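Flagellar hook associated protein type 3 FlgL (Legionella pneumophila subsp. pneumophila, PDB 5YTI) probably serves as a structural component of the bacterial flagellum, in the junction that joins the hook to the filament. Local coordinates at residues Ser71-Glu76 with Ala347-Leu352; Val220-Thr225 with Ser241-Gly246. All blocks are in the same frame, centred on the assembly; numbering follows the deposited sequence.

Contact 1: residues Ser71-Glu76 with Ala347-Leu352; sequences SALRLE and ARLNQL
Leu73 meets three residues of the facing helix. Its CB lies 3.9 Å from CD2 of Leu349, and the two leucine side chains run side by side, pointing opposite ways. CD2 of Leu73 reaches further: it sits 4.0 Å from CB of Arg348, whose side chain runs roughly perpendicular to that of Leu73, and 4.1 Å from CD1 of Leu352. CD2 of Leu349 also lies over one face of the Arg74 guanidinium, whose NE is tied back along its own helix by a salt bridge to Asp70. No hydrogen bond links the two segments. They belong to long helices, 49-96 and 316-374, that run antiparallel down the rod of this flagellin-family fold, the first within the N-terminal helical region; the local axes come to 10.6 Å at 153°. Strand 171-174 lies alongside, with Val173 touching both Leu352 and Arg348. Arg348 bends at its third torsion (chi3 -91°), and its guanidinium, with Leu73 CD1 obliquely beside it, makes salt bridges to Asp344 and Asp177 and a hydrogen bond to Ala174 O. Glu76 OE1, close to Asp177, stays 5.1 Å from Arg348 NH2, whose charge probably eases the crowding of both acids.

Contact 2: residues Val220-Thr225 with Ser241-Gly246; sequences VPDNYT and SGTLSG
Asp222 reaches the turn at Thr243-Ser245, after the strand ends, because its CG stands trans to the backbone N (chi1 -159°), which swings the carboxylate across to the amide of Leu244. That amide gives OD1 a nearly straight bond on the syn lone pair, 3.1 Å from Leu244 N to Asp222 OD1 with 169° at the hydrogen, and shares itself weakly with OD2. Ser245 OG, folded back beside its own backbone N, donates to Asp222 OD2 at 3.0 Å, on the anti side and somewhat out of the carboxylate plane. A further amide, Asn223 N, comes to Asp222 OD1 from above the carboxylate plane at 2.7 Å. With four bonds on it, one of them weak, the carboxylate is fixed in rotation, and these donors would be expected to favour its charged form. CG and CD1 of Leu244 lie against OD1. Gly242 has no side chain here, and OD2 packs beside its backbone.

Further along, Thr243 N bonds to Asn223 O at 3.0 Å. Thr225 and Ser241 then form a hydrogen-bonded antiparallel pair, 2.9 Å from Thr225 N to Ser241 O and 3.1 Å from Ser241 N to Thr225 O. Asn223 ND2 hydrogen-bonds to Ser343 OG of the second subunit. CG of Asp222 lies over one face of the Tyr224 ring, offset toward its rim, and Tyr224 OH, also bonded to Asn270, donates to Val220 O at 2.9 Å. A tyrosine at the start of an antiparallel strand, bonded to the backbone four residues back, is a tyrosine corner; here it sits at the open end of the beta hairpin 224-230/236-242.

The two contacts lie on opposite sides of the chain's centre, their own centres about 45 Å apart, and share no secondary-structure element. Contact 1 is the buried one, bringing together two helices from far ends of the sequence; contact 2, a surface contact, falls within the chain that runs between them and joins neighbours of one hairpin. Their chemistry follows their place. Between the helices the touching groups are mostly aliphatic, and the charged ends find partners outside the two segments. At the sheet, backbone amides and carbonyls, a serine hydroxyl and a single carboxylate bind directly across the contact. Contact 2 also borders the second subunit, whereas in this assembly contact 1 is internal to one chain.

Contact 1: residues Ser71-Glu76 with Ala347-Leu352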
loop_
_atom_site.group_PDB
_atom_site.type_symbol
_atom_site.label_atom_id
_atom_site.label_comp_id
_atom_site.label_asym_id
_atom_site.label_seq_id
_atom_site.Cartn_x
_atom_site.Cartn_y
_atom_site.Cartn_z
ATOM N N SER A 71 -23.096 -0.369 -16.562
ATOM C CA SER A 71 -23.899 0.403 -15.612
ATOM C C SER A 71 -23.444 0.338 -14.170
ATOM O O SER A 71 -23.432 1.371 -13.481
ATOM C CB SER A 71 -25.355 0.009 -15.712
ATOM O OG SER A 71 -25.903 0.815 -16.722
ATOM N N ALA A 72 -23.088 -0.867 -13.719
ATOM C CA ALA A 72 -22.560 -1.075 -12.366
ATOM C C ALA A 72 -21.284 -0.267 -12.164
ATOM O O ALA A 72 -21.042 0.257 -11.088
ATOM C CB ALA A 72 -22.294 -2.559 -12.113
ATOM N N LEU A 73 -20.480 -0.172 -13.215
ATOM C CA LEU A 73 -19.209 0.524 -13.153
ATOM C C LEU A 73 -19.353 2.041 -13.114
ATOM O O LEU A 73 -18.633 2.709 -12.394
ATOM C CB LEU A 73 -18.329 0.123 -14.342
ATOM C CG LEU A 73 -17.220 -0.909 -14.099
ATOM C CD1 LEU A 73 -17.661 -2.113 -13.274
ATOM C CD2 LEU A 73 -16.669 -1.354 -15.440
ATOM N N ARG A 74 -20.270 2.590 -13.895
ATOM C CA ARG A 74 -20.538 4.025 -13.848
ATOM C C ARG A 74 -21.177 4.466 -12.511
ATOM O O ARG A 74 -20.857 5.547 -12.001
ATOM C CB ARG A 74 -21.391 4.454 -15.044
ATOM C CG ARG A 74 -20.603 4.524 -16.352
ATOM C CD ARG A 74 -21.386 5.192 -17.490
ATOM N NE ARG A 74 -21.010 4.648 -18.801
ATOM C CZ ARG A 74 -20.005 5.083 -19.561
ATOM N NH1 ARG A 74 -19.746 4.485 -20.729
ATOM N NH2 ARG A 74 -19.259 6.107 -19.166
ATOM N N LEU A 75 -22.054 3.632 -11.944
ATOM C CA LEU A 75 -22.588 3.859 -10.598
ATOM C C LEU A 75 -21.428 3.913 -9.586
ATOM O O LEU A 75 -21.366 4.803 -8.726
ATOM C CB LEU A 75 -23.580 2.751 -10.228
ATOM C CG LEU A 75 -24.810 3.121 -9.397
ATOM C CD1 LEU A 75 -25.640 4.156 -10.135
ATOM C CD2 LEU A 75 -25.656 1.884 -9.107
ATOM N N GLU A 76 -20.500 2.965 -9.727
ATOM C CA GLU A 76 -19.275 2.893 -8.925
ATOM C C GLU A 76 -18.294 4.069 -9.191
ATOM O O GLU A 76 -17.611 4.504 -8.289
ATOM C CB GLU A 76 -18.576 1.545 -9.164
ATOM C CG GLU A 76 -17.499 1.222 -8.141
ATOM C CD GLU A 76 -16.444 0.230 -8.623
ATOM O OE1 GLU A 76 -15.243 0.549 -8.505
ATOM O OE2 GLU A 76 -16.804 -0.874 -9.095
ATOM N N ALA A 347 -10.294 2.237 -17.736
ATOM C CA ALA A 347 -9.736 1.283 -18.694
ATOM C C ALA A 347 -10.772 0.222 -19.066
ATOM O O ALA A 347 -10.904 -0.155 -20.235
ATOM C CB ALA A 347 -8.484 0.621 -18.126
ATOM N N ARG A 348 -11.505 -0.245 -18.062
ATOM C CA ARG A 348 -12.521 -1.265 -18.249
ATOM C C ARG A 348 -13.695 -0.749 -19.060
ATOM O O ARG A 348 -14.194 -1.419 -19.951
ATOM C CB ARG A 348 -12.991 -1.787 -16.898
ATOM C CG ARG A 348 -12.021 -2.776 -16.291
ATOM C CD ARG A 348 -12.520 -3.257 -14.961
ATOM N NE ARG A 348 -12.043 -2.439 -13.866
ATOM C CZ ARG A 348 -12.528 -2.475 -12.624
ATOM N NH1 ARG A 348 -13.533 -3.273 -12.286
ATOM N NH2 ARG A 348 -12.010 -1.675 -11.700
ATOM N N LEU A 349 -14.138 0.451 -18.775
ATOM C CA LEU A 349 -15.148 1.030 -19.608
ATOM C C LEU A 349 -14.660 1.125 -21.045
ATOM O O LEU A 349 -15.446 0.953 -21.954
ATOM C CB LEU A 349 -15.524 2.406 -19.100
ATOM C CG LEU A 349 -16.183 2.452 -17.716
ATOM C CD1 LEU A 349 -16.241 3.868 -17.115
ATOM C CD2 LEU A 349 -17.569 1.832 -17.782
ATOM N N ASN A 350 -13.378 1.415 -21.272
ATOM C CA ASN A 350 -12.896 1.512 -22.654
ATOM C C ASN A 350 -12.839 0.106 -23.273
ATOM O O ASN A 350 -13.018 -0.048 -24.485
ATOM C CB ASN A 350 -11.568 2.277 -22.776
ATOM C CG ASN A 350 -11.754 3.801 -22.762
ATOM O OD1 ASN A 350 -12.653 4.353 -23.404
ATOM N ND2 ASN A 350 -10.886 4.486 -22.033
ATOM N N GLN A 351 -12.630 -0.920 -22.441
ATOM C CA GLN A 351 -12.738 -2.329 -22.905
ATOM C C GLN A 351 -14.189 -2.667 -23.314
ATOM O O GLN A 351 -14.403 -3.456 -24.225
ATOM C CB GLN A 351 -12.216 -3.335 -21.839
ATOM C CG GLN A 351 -10.694 -3.579 -21.856
ATOM C CD GLN A 351 -10.247 -4.783 -21.024
ATOM O OE1 GLN A 351 -10.573 -4.902 -19.831
ATOM N NE2 GLN A 351 -9.496 -5.689 -21.660
ATOM N N LEU A 352 -15.161 -2.053 -22.636
ATOM C CA LEU A 352 -16.576 -2.287 -22.891
ATOM C C LEU A 352 -17.066 -1.570 -24.126
ATOM O O LEU A 352 -17.687 -2.197 -24.979
ATOM C CB LEU A 352 -17.431 -1.871 -21.698
ATOM C CG LEU A 352 -17.180 -2.659 -20.400
ATOM C CD1 LEU A 352 -17.979 -2.083 -19.233
ATOM C CD2 LEU A 352 -17.492 -4.141 -20.593
#

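Contact 2: residues Val220-Thr225 with Ser241-Gly246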
loop_
_atom_site.group_PDB
_atom_site.type_symbol
_atom_site.label_atom_id
_atom_site.label_comp_id
_atom_site.label_asym_id
_atom_site.label_seq_id
_atom_site.Cartn_x
_atom_site.Cartn_y
_atom_site.Cartn_z
ATOM N N VAL A 220 17.050 0.364 3.576
ATOM C CA VAL A 220 16.962 -0.785 4.476
ATOM C C VAL A 220 15.723 -0.704 5.381
ATOM O O VAL A 220 15.600 0.182 6.242
ATOM C CB VAL A 220 18.230 -0.937 5.359
ATOM C CG1 VAL A 220 18.079 -2.155 6.259
ATOM C CG2 VAL A 220 19.479 -1.050 4.503
ATOM N N PRO A 221 14.797 -1.636 5.195
ATOM C CA PRO A 221 13.674 -1.533 6.103
ATOM C C PRO A 221 14.125 -1.941 7.543
ATOM O O PRO A 221 14.853 -2.951 7.732
ATOM C CB PRO A 221 12.657 -2.515 5.498
ATOM C CG PRO A 221 13.481 -3.528 4.716
ATOM C CD PRO A 221 14.847 -2.925 4.468
ATOM N N ASP A 222 13.726 -1.141 8.535
ATOM C CA ASP A 222 14.058 -1.408 9.933
ATOM C C ASP A 222 13.182 -0.555 10.848
ATOM O O ASP A 222 12.515 0.369 10.417
ATOM C CB ASP A 222 15.548 -1.118 10.189
ATOM C CG ASP A 222 16.129 -1.837 11.443
ATOM O OD1 ASP A 222 15.362 -2.530 12.162
ATOM O OD2 ASP A 222 17.369 -1.687 11.698
ATOM N N ASN A 223 13.190 -0.898 12.125
ATOM C CA ASN A 223 12.609 -0.076 13.181
ATOM C C ASN A 223 13.717 0.795 13.800
ATOM O O ASN A 223 14.653 0.313 14.491
ATOM C CB ASN A 223 11.979 -0.964 14.249
ATOM C CG ASN A 223 10.647 -1.484 13.846
ATOM O OD1 ASN A 223 9.737 -0.718 13.693
ATOM N ND2 ASN A 223 10.512 -2.779 13.709
ATOM N N TYR A 224 13.591 2.090 13.542
ATOM C CA TYR A 224 14.648 3.041 13.833
ATOM C C TYR A 224 14.233 3.903 14.988
ATOM O O TYR A 224 13.070 4.182 15.173
ATOM C CB TYR A 224 14.949 3.923 12.594
ATOM C CG TYR A 224 15.622 3.189 11.448
ATOM C CD1 TYR A 224 16.977 3.026 11.423
ATOM C CD2 TYR A 224 14.883 2.672 10.398
ATOM C CE1 TYR A 224 17.595 2.346 10.385
ATOM C CE2 TYR A 224 15.478 1.999 9.350
ATOM C CZ TYR A 224 16.844 1.835 9.337
ATOM O OH TYR A 224 17.478 1.157 8.289
ATOM N N THR A 225 15.202 4.336 15.758
ATOM C CA THR A 225 14.957 5.255 16.820
ATOM C C THR A 225 15.947 6.403 16.678
ATOM O O THR A 225 17.163 6.207 16.523
ATOM C CB THR A 225 15.082 4.526 18.163
ATOM O OG1 THR A 225 14.496 3.211 18.034
ATOM C CG2 THR A 225 14.396 5.344 19.279
ATOM N N SER A 241 19.666 4.635 15.496
ATOM C CA SER A 241 20.022 3.240 15.515
ATOM C C SER A 241 18.737 2.489 15.281
ATOM O O SER A 241 17.693 3.099 15.127
ATOM C CB SER A 241 20.618 2.872 16.859
ATOM O OG SER A 241 19.581 2.953 17.821
ATOM N N GLY A 242 18.807 1.166 15.270
ATOM C CA GLY A 242 17.671 0.384 14.835
ATOM C C GLY A 242 17.844 -1.059 15.217
ATOM O O GLY A 242 18.958 -1.537 15.376
ATOM N N THR A 243 16.725 -1.744 15.347
ATOM C CA THR A 243 16.716 -3.059 15.883
ATOM C C THR A 243 17.704 -3.914 15.145
ATOM O O THR A 243 18.573 -4.488 15.772
ATOM C CB THR A 243 15.354 -3.717 15.744
ATOM O OG1 THR A 243 14.339 -2.794 16.129
ATOM C CG2 THR A 243 15.291 -4.958 16.617
ATOM N N LEU A 244 17.590 -3.997 13.819
ATOM C CA LEU A 244 18.426 -4.914 13.022
ATOM C C LEU A 244 19.769 -4.326 12.679
ATOM O O LEU A 244 20.698 -5.059 12.431
ATOM C CB LEU A 244 17.732 -5.322 11.715
ATOM C CG LEU A 244 16.328 -5.967 11.840
ATOM C CD1 LEU A 244 15.499 -5.862 10.544
ATOM C CD2 LEU A 244 16.400 -7.423 12.344
ATOM N N SER A 245 19.876 -3.005 12.660
ATOM C CA SER A 245 21.033 -2.326 12.074
ATOM C C SER A 245 22.023 -1.927 13.121
ATOM O O SER A 245 23.102 -1.443 12.795
ATOM C CB SER A 245 20.586 -1.058 11.340
ATOM O OG SER A 245 19.932 -1.367 10.136
ATOM N N GLY A 246 21.663 -2.107 14.386
ATOM C CA GLY A 246 22.471 -1.548 15.448
ATOM C C GLY A 246 22.552 -0.079 15.117
ATOM O O GLY A 246 21.602 0.481 14.569
#